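Local coordinates for protein 5'-Methylthioadenosine Nucleosidase (Arabidopsis thaliana, PDB 2H8G) that is a nucleosidase of the phosphorylase superfamily that forms a two-subunit assembly and holds adenine in a pocket of its mixed alpha/beta fold, at residues V68-R73 against V255-N260; L106-I111 against L213-V218; V32-A37 against D88-V93; D135-D140 against V153-A158. All coordinates share one frame; numbering follows the deposited sequence.

Interaction 1 of 4, residues V68-R73 against V255-N260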
loop_
_atom_site.group_PDB
_atom_site.type_symbol
_atom_site.label_atom_id
_atom_site.label_comp_id
_atom_site.label_asym_id
_atom_site.label_seq_id
_atom_site.Cartn_x
_atom_site.Cartn_y
_atom_site.Cartn_z
ATOM N N VAL A 68 7.439 20.105 -20.441
ATOM C CA VAL A 68 6.811 19.839 -21.725
ATOM C C VAL A 68 7.833 19.409 -22.768
ATOM O O VAL A 68 8.904 20.006 -22.893
ATOM C CB VAL A 68 6.067 21.086 -22.254
ATOM C CG1 VAL A 68 5.351 20.751 -23.552
ATOM C CG2 VAL A 68 5.079 21.586 -21.210
ATOM N N HIS A 69 7.496 18.357 -23.503
ATOM C CA HIS A 69 8.358 17.843 -24.554
ATOM C C HIS A 69 7.485 17.632 -25.779
ATOM O O HIS A 69 6.620 16.758 -25.790
ATOM C CB HIS A 69 8.989 16.514 -24.138
ATOM C CG HIS A 69 9.985 15.990 -25.124
ATOM N ND1 HIS A 69 11.162 16.647 -25.412
ATOM C CD2 HIS A 69 9.973 14.881 -25.900
ATOM C CE1 HIS A 69 11.833 15.965 -26.322
ATOM N NE2 HIS A 69 11.134 14.890 -26.636
ATOM N N LYS A 70 7.709 18.445 -26.806
ATOM C CA LYS A 70 6.932 18.360 -28.034
ATOM C C LYS A 70 5.448 18.528 -27.737
ATOM O O LYS A 70 5.033 19.545 -27.183
ATOM C CB LYS A 70 7.186 17.022 -28.733
ATOM C CG LYS A 70 8.631 16.825 -29.164
ATOM C CD LYS A 70 8.847 15.467 -29.807
ATOM C CE LYS A 70 10.312 15.257 -30.161
ATOM N NZ LYS A 70 10.559 13.916 -30.761
ATOM N N ASP A 71 4.650 17.527 -28.093
ATOM C CA ASP A 71 3.211 17.590 -27.870
ATOM C C ASP A 71 2.763 16.807 -26.638
ATOM O O ASP A 71 1.596 16.432 -26.525
ATOM C CB ASP A 71 2.471 17.061 -29.103
ATOM C CG ASP A 71 2.923 17.732 -30.388
ATOM O OD1 ASP A 71 4.065 17.475 -30.829
ATOM O OD2 ASP A 71 2.139 18.522 -30.955
ATOM N N LEU A 72 3.686 16.567 -25.712
ATOM C CA LEU A 72 3.355 15.818 -24.506
ATOM C C LEU A 72 3.677 16.538 -23.206
ATOM O O LEU A 72 4.756 17.106 -23.044
ATOM C CB LEU A 72 4.085 14.469 -24.498
ATOM C CG LEU A 72 3.619 13.352 -25.430
ATOM C CD1 LEU A 72 4.585 12.179 -25.324
ATOM C CD2 LEU A 72 2.210 12.918 -25.055
ATOM N N ARG A 73 2.725 16.508 -22.279
ATOM C CA ARG A 73 2.926 17.097 -20.967
ATOM C C ARG A 73 3.546 15.958 -20.173
ATOM O O ARG A 73 3.004 14.855 -20.150
ATOM C CB ARG A 73 1.592 17.500 -20.336
ATOM C CG ARG A 73 0.930 18.705 -20.981
ATOM C CD ARG A 73 -0.405 19.015 -20.318
ATOM N NE ARG A 73 -0.952 20.298 -20.754
ATOM C CZ ARG A 73 -0.390 21.475 -20.496
ATOM N NH1 ARG A 73 0.739 21.535 -19.801
ATOM N NH2 ARG A 73 -0.954 22.594 -20.931
ATOM N N VAL A 255 11.134 5.969 -25.103
ATOM C CA VAL A 255 9.722 5.662 -24.947
ATOM C C VAL A 255 8.896 6.939 -25.081
ATOM O O VAL A 255 7.867 6.955 -25.756
ATOM C CB VAL A 255 9.452 4.990 -23.580
ATOM C CG1 VAL A 255 7.958 4.923 -23.312
ATOM C CG2 VAL A 255 10.048 3.580 -23.575
ATOM N N ILE A 256 9.355 8.015 -24.450
ATOM C CA ILE A 256 8.647 9.287 -24.526
ATOM C C ILE A 256 8.560 9.779 -25.967
ATOM O O ILE A 256 7.493 10.194 -26.425
ATOM C CB ILE A 256 9.333 10.363 -23.653
ATOM C CG1 ILE A 256 9.012 10.106 -22.181
ATOM C CG2 ILE A 256 8.864 11.754 -24.058
ATOM C CD1 ILE A 256 7.522 10.080 -21.882
ATOM N N ASN A 257 9.675 9.722 -26.686
ATOM C CA ASN A 257 9.679 10.172 -28.072
ATOM C C ASN A 257 8.829 9.286 -28.976
ATOM O O ASN A 257 8.330 9.739 -30.007
ATOM C CB ASN A 257 11.111 10.261 -28.598
ATOM C CG ASN A 257 11.815 11.521 -28.135
ATOM O OD1 ASN A 257 11.337 12.633 -28.374
ATOM N ND2 ASN A 257 12.953 11.360 -27.471
ATOM N N PHE A 258 8.654 8.027 -28.587
ATOM C CA PHE A 258 7.837 7.103 -29.368
ATOM C C PHE A 258 6.359 7.421 -29.156
ATOM O O PHE A 258 5.576 7.466 -30.106
ATOM C CB PHE A 258 8.092 5.660 -28.937
ATOM C CG PHE A 258 7.275 4.652 -29.693
ATOM C CD1 PHE A 258 7.675 4.216 -30.951
ATOM C CD2 PHE A 258 6.094 4.154 -29.155
ATOM C CE1 PHE A 258 6.912 3.295 -31.662
ATOM C CE2 PHE A 258 5.321 3.233 -29.860
ATOM C CZ PHE A 258 5.733 2.803 -31.116
ATOM N N ILE A 259 5.987 7.633 -27.897
ATOM C CA ILE A 259 4.607 7.938 -27.532
ATOM C C ILE A 259 4.100 9.248 -28.130
ATOM O O ILE A 259 2.938 9.351 -28.524
ATOM C CB ILE A 259 4.450 8.009 -25.996
ATOM C CG1 ILE A 259 4.638 6.614 -25.398
ATOM C CG2 ILE A 259 3.086 8.579 -25.623
ATOM C CD1 ILE A 259 4.636 6.599 -23.882
ATOM N N ASN A 260 4.975 10.245 -28.197
ATOM C CA ASN A 260 4.600 11.549 -28.727
ATOM C C ASN A 260 3.930 11.453 -30.093
ATOM O O ASN A 260 4.418 10.770 -30.990
ATOM C CB ASN A 260 5.834 12.454 -28.804
ATOM C CG ASN A 260 5.512 13.839 -29.338
ATOM O OD1 ASN A 260 5.630 14.100 -30.537
ATOM N ND2 ASN A 260 5.090 14.732 -28.449
#
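His69 and Lys70 both reach Asn257 from a beta hairpin, whose type II' turn from His69 to Leu72 joins strands 63-69 and 72-78 and packs on the C-terminal end of helix 233-259. At His69 the imidazole swings toward the helix, with CG anti to the backbone N (chi1 -175°). Its NE2 donates to Asn257 OD1 at 2.9 Å, and the oxygen lies in the plane of the ring, at its edge. CD2 of His69 rests 3.8 Å from Ile256 CG2, and Phe46 meets the same imidazole edge to face. Lys70 follows with an extended chain that carries its ammonium past the histidine, CG lying above one face of that ring, toward its rim. Lys70 NZ donates to Asn257 OD1 at 2.8 Å, from the opposite face of the amide to the imidazole. Two donors thus grip one oxygen, which should fix the rotation of the amide. At Asp71 the backbone lies beside the side chain of Asn260, the residue that follows the helix. Leu72 turns inward and closes the apolar side of the contact, where Ile26 also packs against it. Its CD1 touches Ile259 CG2 at 3.9 Å and lies 3.5 Å from Asn260 CA, so a single methyl of Leu72 fits against the last turn of the helix.

Interaction 2 of 4, residues L106-I111 against L213-V218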
loop_
_atom_site.group_PDB
_atom_site.type_symbol
_atom_site.label_atom_id
_atom_site.label_comp_id
_atom_site.label_asym_id
_atom_site.label_seq_id
_atom_site.Cartn_x
_atom_site.Cartn_y
_atom_site.Cartn_z
ATOM N N LEU A 106 -3.677 14.865 -11.746
ATOM C CA LEU A 106 -3.093 15.092 -13.065
ATOM C C LEU A 106 -3.842 14.491 -14.256
ATOM O O LEU A 106 -3.600 14.879 -15.399
ATOM C CB LEU A 106 -1.640 14.600 -13.060
ATOM C CG LEU A 106 -0.803 15.103 -11.876
ATOM C CD1 LEU A 106 0.624 14.591 -11.996
ATOM C CD2 LEU A 106 -0.822 16.629 -11.831
ATOM N N LYS A 107 -4.741 13.547 -13.991
ATOM C CA LYS A 107 -5.538 12.903 -15.034
ATOM C C LYS A 107 -4.720 12.545 -16.278
ATOM O O LYS A 107 -5.018 12.986 -17.391
ATOM C CB LYS A 107 -6.708 13.817 -15.411
ATOM C CG LYS A 107 -7.464 14.328 -14.190
ATOM C CD LYS A 107 -8.591 15.270 -14.562
ATOM C CE LYS A 107 -9.119 15.994 -13.331
ATOM N NZ LYS A 107 -8.090 16.905 -12.749
ATOM N N PRO A 108 -3.679 11.722 -16.104
ATOM C CA PRO A 108 -2.815 11.304 -17.211
ATOM C C PRO A 108 -3.514 10.339 -18.166
ATOM O O PRO A 108 -4.510 9.708 -17.811
ATOM C CB PRO A 108 -1.642 10.645 -16.489
ATOM C CG PRO A 108 -2.311 10.002 -15.326
ATOM C CD PRO A 108 -3.256 11.089 -14.841
ATOM N N ASP A 109 -2.992 10.237 -19.384
ATOM C CA ASP A 109 -3.555 9.325 -20.368
ATOM C C ASP A 109 -2.946 7.949 -20.143
ATOM O O ASP A 109 -3.565 6.926 -20.421
ATOM C CB ASP A 109 -3.226 9.788 -21.789
ATOM C CG ASP A 109 -3.813 11.144 -22.111
ATOM O OD1 ASP A 109 -5.043 11.304 -21.980
ATOM O OD2 ASP A 109 -3.043 12.049 -22.498
ATOM N N ILE A 110 -1.722 7.941 -19.629
ATOM C CA ILE A 110 -1.002 6.702 -19.385
ATOM C C ILE A 110 0.017 6.909 -18.276
ATOM O O ILE A 110 0.553 8.006 -18.108
ATOM C CB ILE A 110 -0.292 6.239 -20.684
ATOM C CG1 ILE A 110 0.406 4.892 -20.473
ATOM C CG2 ILE A 110 0.693 7.304 -21.140
ATOM C CD1 ILE A 110 0.809 4.214 -21.785
ATOM N N ILE A 111 0.272 5.852 -17.510
ATOM C CA ILE A 111 1.231 5.908 -16.415
ATOM C C ILE A 111 2.414 5.015 -16.748
ATOM O O ILE A 111 2.242 3.933 -17.296
ATOM C CB ILE A 111 0.609 5.388 -15.103
ATOM C CG1 ILE A 111 -0.547 6.289 -14.677
ATOM C CG2 ILE A 111 1.672 5.320 -14.010
ATOM C CD1 ILE A 111 -1.425 5.678 -13.616
ATOM N N LEU A 213 -8.579 2.831 -11.200
ATOM C CA LEU A 213 -8.974 4.076 -11.845
ATOM C C LEU A 213 -8.964 4.007 -13.367
ATOM O O LEU A 213 -9.048 5.032 -14.047
ATOM C CB LEU A 213 -8.082 5.214 -11.341
ATOM C CG LEU A 213 -8.261 5.497 -9.845
ATOM C CD1 LEU A 213 -7.280 6.564 -9.397
ATOM C CD2 LEU A 213 -9.700 5.934 -9.576
ATOM N N LYS A 214 -8.863 2.788 -13.886
ATOM C CA LYS A 214 -8.873 2.528 -15.322
ATOM C C LYS A 214 -7.903 3.374 -16.141
ATOM O O LYS A 214 -8.279 3.957 -17.164
ATOM C CB LYS A 214 -10.296 2.703 -15.861
ATOM C CG LYS A 214 -11.289 1.664 -15.354
ATOM C CD LYS A 214 -10.930 0.273 -15.858
ATOM C CE LYS A 214 -12.058 -0.719 -15.620
ATOM N NZ LYS A 214 -11.720 -2.078 -16.138
ATOM N N ILE A 215 -6.653 3.435 -15.698
ATOM C CA ILE A 215 -5.627 4.189 -16.410
ATOM C C ILE A 215 -4.591 3.195 -16.926
ATOM O O ILE A 215 -4.084 2.377 -16.163
ATOM C CB ILE A 215 -4.904 5.194 -15.481
ATOM C CG1 ILE A 215 -5.919 6.140 -14.836
ATOM C CG2 ILE A 215 -3.869 5.991 -16.276
ATOM C CD1 ILE A 215 -6.726 6.950 -15.830
ATOM N N PRO A 216 -4.279 3.239 -18.231
ATOM C CA PRO A 216 -3.285 2.312 -18.784
ATOM C C PRO A 216 -1.944 2.487 -18.083
ATOM O O PRO A 216 -1.536 3.610 -17.790
ATOM C CB PRO A 216 -3.205 2.724 -20.253
ATOM C CG PRO A 216 -4.576 3.262 -20.533
ATOM C CD PRO A 216 -4.886 4.064 -19.291
ATOM N N VAL A 217 -1.253 1.382 -17.813
ATOM C CA VAL A 217 0.046 1.483 -17.162
ATOM C C VAL A 217 1.091 0.594 -17.831
ATOM O O VAL A 217 0.819 -0.549 -18.208
ATOM C CB VAL A 217 -0.047 1.144 -15.652
ATOM C CG1 VAL A 217 -0.549 -0.269 -15.462
ATOM C CG2 VAL A 217 1.317 1.314 -14.992
ATOM N N VAL A 218 2.283 1.156 -17.995
ATOM C CA VAL A 218 3.414 0.458 -18.599
ATOM C C VAL A 218 4.558 0.488 -17.593
ATOM O O VAL A 218 4.619 1.381 -16.745
ATOM C CB VAL A 218 3.852 1.150 -19.913
ATOM C CG1 VAL A 218 5.171 0.570 -20.414
ATOM C CG2 VAL A 218 2.767 0.965 -20.970
#
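Ile215 packs on Ile111 near the start of the parallel strands 110-119 and 217-226 of the central sheet. Just before it, Lys214, with positive phi, is the C' residue of a Schellman motif that ends helix 203-212 and turns the chain toward the sheet. Ile215 then points at the other segment. Chi1 of -57° sets CG1 beside the backbone N and leaves CG2 anti to it, where CG2 meets Ile111 CD1 at 3.6 Å, the two side chains crossing at about a right angle, while Ile215 CD1 extends toward the carbonyl of Pro108. Pro216 sets its ring carbon CD against the backbone, 3.3 Å from Asp109 O. Its own carbonyl starts the strand pairing, accepting from Ile111 N at 2.9 Å in the carbonyl plane. Val217 is bridged to Ile111, and both side chains lie on the same face of the sheet, with Val217 CG2 4.1 Å from Ile111 CB. Val218 returns the bond from its N to Ile111 O, 2.9 Å and nearly straight at 166°, so Ile111 is held through both its N-H and its carbonyl. Val218 CG2 also touches Ile110 CD1 at 3.9 Å. Strand 28-32 flanks 110-119, Asp109 OD2 accepts from Ser27 N and Ser28 N, and Ile103 of helix 92-106 covers both Ile111 and Ile215.

Interaction 3 of 4, residues V32-A37 against D88-V93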
loop_
_atom_site.group_PDB
_atom_site.type_symbol
_atom_site.label_atom_id
_atom_site.label_comp_id
_atom_site.label_asym_id
_atom_site.label_seq_id
_atom_site.Cartn_x
_atom_site.Cartn_y
_atom_site.Cartn_z
ATOM N N VAL A 32 5.796 7.314 -12.471
ATOM C CA VAL A 32 5.785 7.082 -11.035
ATOM C C VAL A 32 7.142 6.436 -10.792
ATOM O O VAL A 32 7.418 5.351 -11.308
ATOM C CB VAL A 32 4.663 6.119 -10.612
ATOM C CG1 VAL A 32 4.830 5.752 -9.144
ATOM C CG2 VAL A 32 3.305 6.779 -10.837
ATOM N N ILE A 33 7.997 7.126 -10.040
ATOM C CA ILE A 33 9.351 6.652 -9.759
ATOM C C ILE A 33 9.617 6.692 -8.258
ATOM O O ILE A 33 9.502 7.738 -7.618
ATOM C CB ILE A 33 10.379 7.520 -10.524
ATOM C CG1 ILE A 33 10.043 7.483 -12.023
ATOM C CG2 ILE A 33 11.795 7.019 -10.276
ATOM C CD1 ILE A 33 10.965 8.308 -12.907
ATOM N N ALA A 34 9.985 5.541 -7.703
ATOM C CA ALA A 34 10.216 5.406 -6.268
ATOM C C ALA A 34 11.389 6.170 -5.668
ATOM O O ALA A 34 11.262 6.738 -4.583
ATOM C CB ALA A 34 10.350 3.936 -5.915
ATOM N N MET A 35 12.527 6.167 -6.351
ATOM C CA MET A 35 13.720 6.842 -5.838
ATOM C C MET A 35 14.052 8.115 -6.609
ATOM O O MET A 35 14.030 8.129 -7.835
ATOM C CB MET A 35 14.916 5.889 -5.895
ATOM C CG MET A 35 14.696 4.579 -5.156
ATOM S SD MET A 35 16.101 3.452 -5.325
ATOM C CE MET A 35 17.207 4.101 -4.070
ATOM N N GLN A 36 14.372 9.184 -5.884
ATOM C CA GLN A 36 14.711 10.446 -6.534
ATOM C C GLN A 36 15.895 10.232 -7.473
ATOM O O GLN A 36 15.980 10.864 -8.524
ATOM C CB GLN A 36 15.086 11.511 -5.498
ATOM C CG GLN A 36 16.495 11.363 -4.940
ATOM C CD GLN A 36 17.061 12.671 -4.408
ATOM O OE1 GLN A 36 17.052 13.691 -5.097
ATOM N NE2 GLN A 36 17.562 12.643 -3.178
ATOM N N ALA A 37 16.801 9.335 -7.086
ATOM C CA ALA A 37 17.990 9.037 -7.880
ATOM C C ALA A 37 17.641 8.385 -9.211
ATOM O O ALA A 37 18.407 8.469 -10.171
ATOM C CB ALA A 37 18.925 8.139 -7.094
ATOM N N ASP A 88 14.499 7.583 0.613
ATOM C CA ASP A 88 13.353 7.497 -0.291
ATOM C C ASP A 88 12.285 6.605 0.315
ATOM O O ASP A 88 12.587 5.537 0.849
ATOM C CB ASP A 88 13.760 6.903 -1.639
ATOM C CG ASP A 88 14.564 7.859 -2.486
ATOM O OD1 ASP A 88 14.022 8.911 -2.888
ATOM O OD2 ASP A 88 15.741 7.547 -2.755
ATOM N N SER A 89 11.037 7.042 0.206
ATOM C CA SER A 89 9.910 6.292 0.744
ATOM C C SER A 89 9.489 5.210 -0.241
ATOM O O SER A 89 8.468 5.332 -0.919
ATOM C CB SER A 89 8.743 7.238 1.019
ATOM O OG SER A 89 9.115 8.230 1.965
ATOM N N VAL A 90 10.292 4.154 -0.303
ATOM C CA VAL A 90 10.048 3.032 -1.198
ATOM C C VAL A 90 8.964 2.099 -0.659
ATOM O O VAL A 90 8.487 2.260 0.461
ATOM C CB VAL A 90 11.349 2.211 -1.419
ATOM C CG1 VAL A 90 12.422 3.090 -2.054
ATOM C CG2 VAL A 90 11.854 1.650 -0.096
ATOM N N GLY A 91 8.574 1.124 -1.472
ATOM C CA GLY A 91 7.563 0.180 -1.028
ATOM C C GLY A 91 6.215 0.372 -1.690
ATOM O O GLY A 91 5.945 1.403 -2.308
ATOM N N THR A 92 5.350 -0.624 -1.523
ATOM C CA THR A 92 4.033 -0.602 -2.147
ATOM C C THR A 92 3.062 0.444 -1.622
ATOM O O THR A 92 2.292 1.009 -2.389
ATOM C CB THR A 92 3.348 -1.992 -2.050
ATOM O OG1 THR A 92 3.190 -2.368 -0.675
ATOM C CG2 THR A 92 4.174 -3.034 -2.774
ATOM N N VAL A 93 3.084 0.716 -0.325
ATOM C CA VAL A 93 2.147 1.698 0.199
ATOM C C VAL A 93 2.368 3.105 -0.361
ATOM O O VAL A 93 1.439 3.705 -0.898
ATOM C CB VAL A 93 2.141 1.683 1.743
ATOM C CG1 VAL A 93 1.447 2.917 2.290
ATOM C CG2 VAL A 93 1.399 0.434 2.218
HETATM O O HOH W 1 11.366 9.267 -3.736
HETATM O O HOH W 2 17.478 8.392 -4.421
#
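The N-terminal end of helix 36-45 meets the loop leading into helix 92-106, and the carboxylate of Asp88 carries most of the contact. Asp88 OD1 accepts from Gln36 N, the first residue of the helix, at 3.0 Å and 169°; the N-H comes from above the carboxylate plane. Asp88 CG lies 3.6 Å from Met35 CA. Two waters extend the grip: one donates to Asp88 OD1 and to Ala34 O, the other donates to Asp88 OD2 at 2.6 Å and accepts from Ala37 N. The acid thus meets one N-H of the helix start directly and the next through water, and its charge probably interacts favourably with the helix dipole. Met35 is the N-cap residue of this helix, and its backbone N is bonded to Glu38 OE1. In this alpha/beta fold of the phosphorylase superfamily, the Met35 side chain lies about 7 Å from the bound adenine. Met35 crosses Asp88 at about a right angle, its CB 3.6 Å from Asp88 OD2. Met35 CG, set anti to the carbonyl carbon (chi1 -56°), comes 4.1 Å from Val90 CG1. Val90 O accepts from Tyr151 OH of the second subunit, and Phe148 of that subunit packs on the Val90 side chain.

Interaction 4 of 4, residues D135-D140 against V153-A158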
loop_
_atom_site.group_PDB
_atom_site.type_symbol
_atom_site.label_atom_id
_atom_site.label_comp_id
_atom_site.label_asym_id
_atom_site.label_seq_id
_atom_site.Cartn_x
_atom_site.Cartn_y
_atom_site.Cartn_z
ATOM N N ASP A 135 3.125 -8.700 -17.428
ATOM C CA ASP A 135 2.122 -8.702 -16.369
ATOM C C ASP A 135 2.845 -8.635 -15.037
ATOM O O ASP A 135 4.064 -8.802 -14.973
ATOM C CB ASP A 135 1.202 -9.932 -16.436
ATOM C CG ASP A 135 1.955 -11.241 -16.512
ATOM O OD1 ASP A 135 3.114 -11.305 -16.060
ATOM O OD2 ASP A 135 1.366 -12.221 -17.014
ATOM N N VAL A 136 2.092 -8.389 -13.975
ATOM C CA VAL A 136 2.686 -8.240 -12.660
ATOM C C VAL A 136 1.895 -8.956 -11.575
ATOM O O VAL A 136 0.680 -9.092 -11.667
ATOM C CB VAL A 136 2.802 -6.736 -12.320
ATOM C CG1 VAL A 136 1.409 -6.111 -12.245
ATOM C CG2 VAL A 136 3.574 -6.547 -11.034
ATOM N N VAL A 137 2.606 -9.420 -10.556
ATOM C CA VAL A 137 2.007 -10.122 -9.430
ATOM C C VAL A 137 2.733 -9.740 -8.145
ATOM O O VAL A 137 3.794 -9.110 -8.195
ATOM C CB VAL A 137 2.141 -11.664 -9.582
ATOM C CG1 VAL A 137 1.384 -12.139 -10.806
ATOM C CG2 VAL A 137 3.610 -12.059 -9.687
ATOM N N PHE A 138 2.142 -10.108 -7.007
ATOM C CA PHE A 138 2.761 -9.901 -5.689
ATOM C C PHE A 138 3.239 -11.280 -5.237
ATOM O O PHE A 138 2.567 -12.276 -5.502
ATOM C CB PHE A 138 1.761 -9.456 -4.612
ATOM C CG PHE A 138 1.272 -8.043 -4.743
ATOM C CD1 PHE A 138 0.104 -7.765 -5.436
ATOM C CD2 PHE A 138 1.940 -6.999 -4.110
ATOM C CE1 PHE A 138 -0.403 -6.468 -5.491
ATOM C CE2 PHE A 138 1.444 -5.699 -4.161
ATOM C CZ PHE A 138 0.271 -5.433 -4.849
ATOM N N HIS A 139 4.373 -11.343 -4.546
ATOM C CA HIS A 139 4.849 -12.627 -4.030
ATOM C C HIS A 139 4.822 -12.679 -2.504
ATOM O O HIS A 139 5.109 -13.722 -1.921
ATOM C CB HIS A 139 6.265 -12.961 -4.530
ATOM C CG HIS A 139 7.265 -11.861 -4.340
ATOM N ND1 HIS A 139 7.850 -11.570 -3.124
ATOM C CD2 HIS A 139 7.794 -10.991 -5.229
ATOM C CE1 HIS A 139 8.697 -10.564 -3.277
ATOM N NE2 HIS A 139 8.681 -10.195 -4.544
ATOM N N ASP A 140 4.455 -11.577 -1.850
ATOM C CA ASP A 140 4.433 -11.551 -0.391
ATOM C C ASP A 140 3.084 -11.262 0.265
ATOM O O ASP A 140 3.028 -10.810 1.411
ATOM C CB ASP A 140 5.485 -10.559 0.128
ATOM C CG ASP A 140 5.133 -9.110 -0.173
ATOM O OD1 ASP A 140 4.271 -8.857 -1.042
ATOM O OD2 ASP A 140 5.745 -8.217 0.462
ATOM N N VAL A 153 -2.207 -12.573 -4.739
ATOM C CA VAL A 153 -1.275 -12.585 -5.861
ATOM C C VAL A 153 -1.498 -11.350 -6.726
ATOM O O VAL A 153 -0.550 -10.778 -7.264
ATOM C CB VAL A 153 -1.430 -13.882 -6.692
ATOM C CG1 VAL A 153 -0.577 -13.824 -7.959
ATOM C CG2 VAL A 153 -1.000 -15.060 -5.844
ATOM N N GLY A 154 -2.757 -10.949 -6.866
ATOM C CA GLY A 154 -3.084 -9.752 -7.625
ATOM C C GLY A 154 -2.548 -9.635 -9.038
ATOM O O GLY A 154 -1.991 -8.598 -9.423
ATOM N N LEU A 155 -2.727 -10.685 -9.826
ATOM C CA LEU A 155 -2.257 -10.677 -11.204
ATOM C C LEU A 155 -2.920 -9.566 -12.009
ATOM O O LEU A 155 -4.144 -9.430 -12.004
ATOM C CB LEU A 155 -2.558 -12.022 -11.873
ATOM C CG LEU A 155 -2.299 -12.097 -13.383
ATOM C CD1 LEU A 155 -0.809 -11.999 -13.660
ATOM C CD2 LEU A 155 -2.847 -13.413 -13.924
ATOM N N ARG A 156 -2.108 -8.762 -12.688
ATOM C CA ARG A 156 -2.629 -7.698 -13.538
ATOM C C ARG A 156 -1.750 -7.586 -14.773
ATOM O O ARG A 156 -0.539 -7.776 -14.702
ATOM C CB ARG A 156 -2.689 -6.370 -12.774
ATOM C CG ARG A 156 -3.693 -6.432 -11.630
ATOM C CD ARG A 156 -4.225 -5.086 -11.207
ATOM N NE ARG A 156 -5.488 -5.245 -10.488
ATOM C CZ ARG A 156 -5.625 -5.915 -9.347
ATOM N NH1 ARG A 156 -4.569 -6.490 -8.778
ATOM N NH2 ARG A 156 -6.818 -6.024 -8.778
ATOM N N GLN A 157 -2.364 -7.309 -15.918
ATOM C CA GLN A 157 -1.613 -7.202 -17.162
ATOM C C GLN A 157 -1.236 -5.755 -17.425
ATOM O O GLN A 157 -2.011 -4.845 -17.147
ATOM C CB GLN A 157 -2.455 -7.716 -18.335
ATOM C CG GLN A 157 -2.883 -9.174 -18.239
ATOM C CD GLN A 157 -1.733 -10.144 -18.423
ATOM O OE1 GLN A 157 -0.945 -10.021 -19.360
ATOM N NE2 GLN A 157 -1.638 -11.126 -17.532
ATOM N N ALA A 158 -0.034 -5.545 -17.949
ATOM C CA ALA A 158 0.405 -4.200 -18.284
ATOM C C ALA A 158 -0.298 -3.847 -19.595
ATOM O O ALA A 158 -0.751 -4.737 -20.318
ATOM C CB ALA A 158 1.923 -4.172 -18.468
#
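This is an antiparallel strand pairing at the end of strand 130-138, where the short strand 156-157 returns after helix 148-153. Val136 and Arg156 form the hydrogen-bonded pair: Val136 N gives to Arg156 O at 2.8 Å, and Arg156 N gives to Val136 O at 3.0 Å. Farther along, Phe138 N reaches Val153 O at 2.8 Å, and that oxygen also lies in plane at the edge of the Phe138 ring. Gly154, with positive phi, follows helix 148-153, its CA at the edge of the same ring. Val137 lies side by side with Val153, and its CG1 meets Leu155 CD1 at 3.6 Å. Val136 and Arg156 point to the face away from Asp135 and Gln157, where Ala204 and Ala207 of helix 203-212 cover Val136. Asp135 and Gln157 are a non-hydrogen-bonded pair whose side chains run alongside, pointing the same way. The bend of Gln157 at chi2 (-71°) folds its amide back, so that NE2 donates to the anti lone pair of Asp135 OD2 at 3.2 Å, with the planes 81° apart. Asp135 OD1 forms a salt bridge with Arg174 NE; the buried carboxylate thus meets both an amide and a guanidinium, which probably helps it remain ionised.

In the fold
From the N terminus, interaction 3 comes first: 32-37, at the end of the first sheet strand, meets 88-93, which leads into helix 92-106. The hairpin turn 68-73 lies within that span, but its partner 255-260 is at the far end of the chain, so interactions 1 and 3 cross. Interaction 2 opens after interaction 3 has closed and touches it through Ile111 and Val32; its loop from 106-111 to 213-218 encloses the short one of interaction 4. The wide span of interaction 1 encloses both. Interactions 2 and 4 touch through Val217 and Ala158, and their strands 217-226 and 130-138 are neighbours in the sheet, while Thr92 on Phe138 links interactions 3 and 4, both of which reach the second subunit.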